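Local coordinates for ABC transporter, substrate-binding protein (Streptococcus pneumoniae, PDB 5G5Y) that binds short- and long-chain fructooligosaccharides, preferring tetrasaccharides and larger, and hands them to the FusBC-MsmK ABC transporter for import, at residues V284-A289 against K409-P414. Sequence-based numbering, arbitrary orientation.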
loop_
_atom_site.group_PDB
_atom_site.type_symbol
_atom_site.label_atom_id
_atom_site.label_comp_id
_atom_site.label_asym_id
_atom_site.label_seq_id
_atom_site.Cartn_x
_atom_site.Cartn_y
_atom_site.Cartn_z
ATOM N N VAL A 284 3.896 -16.923 11.218
ATOM C CA VAL A 284 4.943 -16.196 10.504
ATOM C C VAL A 284 6.215 -17.041 10.400
ATOM O O VAL A 284 6.684 -17.620 11.388
ATOM C CB VAL A 284 5.305 -14.864 11.185
ATOM C CG1 VAL A 284 6.303 -14.101 10.327
ATOM C CG2 VAL A 284 4.072 -13.998 11.457
ATOM N N LEU A 285 6.735 -17.149 9.185
ATOM C CA LEU A 285 8.031 -17.762 8.968
ATOM C C LEU A 285 9.048 -16.701 9.394
ATOM O O LEU A 285 9.096 -15.631 8.761
ATOM C CB LEU A 285 8.220 -18.108 7.485
ATOM C CG LEU A 285 9.555 -18.764 7.111
ATOM C CD1 LEU A 285 9.652 -20.144 7.725
ATOM C CD2 LEU A 285 9.746 -18.861 5.623
ATOM N N PRO A 286 9.841 -16.966 10.433
ATOM C CA PRO A 286 10.829 -15.942 10.787
ATOM C C PRO A 286 11.847 -15.650 9.686
ATOM O O PRO A 286 12.065 -16.478 8.789
ATOM C CB PRO A 286 11.554 -16.533 12.002
ATOM C CG PRO A 286 10.720 -17.706 12.435
ATOM C CD PRO A 286 9.994 -18.189 11.244
ATOM N N VAL A 287 12.490 -14.512 9.798
ATOM C CA VAL A 287 13.505 -14.094 8.836
ATOM C C VAL A 287 14.633 -15.147 8.835
ATOM O O VAL A 287 15.144 -15.537 9.907
ATOM C CB VAL A 287 14.030 -12.697 9.170
ATOM C CG1 VAL A 287 15.256 -12.337 8.319
ATOM C CG2 VAL A 287 12.898 -11.710 8.978
ATOM N N LEU A 288 14.983 -15.622 7.650
ATOM C CA LEU A 288 15.995 -16.689 7.489
ATOM C C LEU A 288 17.366 -16.126 7.162
ATOM O O LEU A 288 17.498 -15.190 6.378
ATOM C CB LEU A 288 15.578 -17.597 6.359
ATOM C CG LEU A 288 14.187 -18.198 6.515
ATOM C CD1 LEU A 288 13.840 -19.060 5.311
ATOM C CD2 LEU A 288 14.097 -19.056 7.763
ATOM N N ALA A 289 18.396 -16.726 7.719
ATOM C CA ALA A 289 19.748 -16.370 7.329
ATOM C C ALA A 289 20.054 -17.097 6.047
ATOM O O ALA A 289 19.711 -18.281 5.883
ATOM C CB ALA A 289 20.730 -16.740 8.420
ATOM N N LYS A 409 6.811 -5.697 13.752
ATOM C CA LYS A 409 7.758 -5.294 14.746
ATOM C C LYS A 409 8.579 -6.466 15.327
ATOM O O LYS A 409 9.789 -6.332 15.496
ATOM C CB LYS A 409 7.061 -4.532 15.888
ATOM C CG LYS A 409 8.094 -3.755 16.691
ATOM C CD LYS A 409 7.512 -3.050 17.901
ATOM C CE LYS A 409 8.566 -2.177 18.624
ATOM N NZ LYS A 409 9.752 -1.786 17.791
ATOM N N GLU A 410 7.892 -7.557 15.679
ATOM C CA GLU A 410 8.485 -8.757 16.296
ATOM C C GLU A 410 9.449 -9.483 15.338
ATOM O O GLU A 410 10.569 -9.798 15.731
ATOM C CB GLU A 410 7.363 -9.735 16.667
ATOM C CG GLU A 410 7.785 -11.088 17.222
ATOM C CD GLU A 410 6.601 -11.960 17.691
ATOM O OE1 GLU A 410 5.407 -11.598 17.480
ATOM O OE2 GLU A 410 6.876 -13.049 18.240
ATOM N N TYR A 411 9.017 -9.700 14.093
ATOM C CA TYR A 411 9.767 -10.549 13.157
ATOM C C TYR A 411 10.717 -9.808 12.215
ATOM O O TYR A 411 11.759 -10.352 11.852
ATOM C CB TYR A 411 8.804 -11.391 12.326
ATOM C CG TYR A 411 8.138 -12.462 13.149
ATOM C CD1 TYR A 411 8.827 -13.636 13.488
ATOM C CD2 TYR A 411 6.828 -12.308 13.622
ATOM C CE1 TYR A 411 8.232 -14.619 14.279
ATOM C CE2 TYR A 411 6.223 -13.296 14.406
ATOM C CZ TYR A 411 6.913 -14.461 14.705
ATOM O OH TYR A 411 6.288 -15.478 15.468
ATOM N N TYR A 412 10.339 -8.611 11.778
ATOM C CA TYR A 412 11.016 -7.987 10.613
ATOM C C TYR A 412 11.828 -6.736 10.915
ATOM O O TYR A 412 12.931 -6.557 10.396
ATOM C CB TYR A 412 10.023 -7.666 9.529
ATOM C CG TYR A 412 9.139 -8.773 9.064
ATOM C CD1 TYR A 412 9.619 -10.068 8.880
ATOM C CD2 TYR A 412 7.811 -8.520 8.775
ATOM C CE1 TYR A 412 8.800 -11.084 8.460
ATOM C CE2 TYR A 412 6.981 -9.520 8.292
ATOM C CZ TYR A 412 7.482 -10.798 8.119
ATOM O OH TYR A 412 6.646 -11.800 7.671
ATOM N N VAL A 413 11.278 -5.841 11.725
ATOM C CA VAL A 413 11.943 -4.592 12.014
ATOM C C VAL A 413 13.421 -4.702 12.451
ATOM O O VAL A 413 14.247 -3.952 11.933
ATOM C CB VAL A 413 11.106 -3.747 12.965
ATOM C CG1 VAL A 413 11.891 -2.550 13.516
ATOM C CG2 VAL A 413 9.859 -3.280 12.215
ATOM N N PRO A 414 13.771 -5.679 13.312
ATOM C CA PRO A 414 15.173 -5.821 13.699
ATOM C C PRO A 414 16.161 -6.045 12.543
ATOM O O PRO A 414 17.359 -5.740 12.690
ATOM C CB PRO A 414 15.164 -7.034 14.645
ATOM C CG PRO A 414 13.771 -7.109 15.176
ATOM C CD PRO A 414 12.906 -6.644 14.039
HETATM O O HOH W 1 6.596 -17.852 14.092
HETATM O O HOH W 2 7.558 -14.150 7.061
HETATM O O HOH W 3 12.299 -12.868 12.372
#
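Val284 lays its branched side chain over one face of the Tyr411 ring, a CH-pi contact in which CB of Val284 stands 3.8 Å from the centroid of that ring, 16° off its normal. A beta-branched residue suits this place because both methyls share the work. CG1 of Val284, anti to the backbone N (chi1 -175°), covers the inner end of the Tyr411 ring and comes within 3.5 Å of Tyr412 OH, while its CG2 lies near CE2 of Tyr411. Water joins each tyrosine hydroxyl to a backbone carbonyl of 284-289. One links Val284 O to Tyr411 OH. A second donates to Leu285 O and accepts from Tyr412 OH at 2.6 Å. The CB of Leu285 points away from the helix, and its apolar side chain packs on Ile141, a buried place that suits leucine. Pro286, which has no N-H to satisfy, approaches Tyr411 obliquely, with CB 4.2 Å from Tyr411 CD1. At Val287, CG2 meets the edge of the Tyr412 ring near its plane, 3.7 Å from CD1, and sits 3.4 Å from Tyr411 O; a compact apolar branch fits this buried site, where Val297 and Lys295 also pack. Tyr411 O receives a hydrogen bond from a third water, which accepts from Val287 N at 3.1 Å. No direct hydrogen bond joins the segments. This is packing within one lobe of the solute-binding protein, the side chain of Tyr412 being about 10 Å from that of substrate-binding Trp270. It fastens the chain leaving strand 282-284, an outer strand of a mixed four-stranded sheet, to the C-terminal part of helix 399-412. Val284 also packs on Leu407 of that helix and on Met138 and Trp140 of the adjacent strand 138-142, and Tyr412 touches Met138 and meets the ring of Phe196.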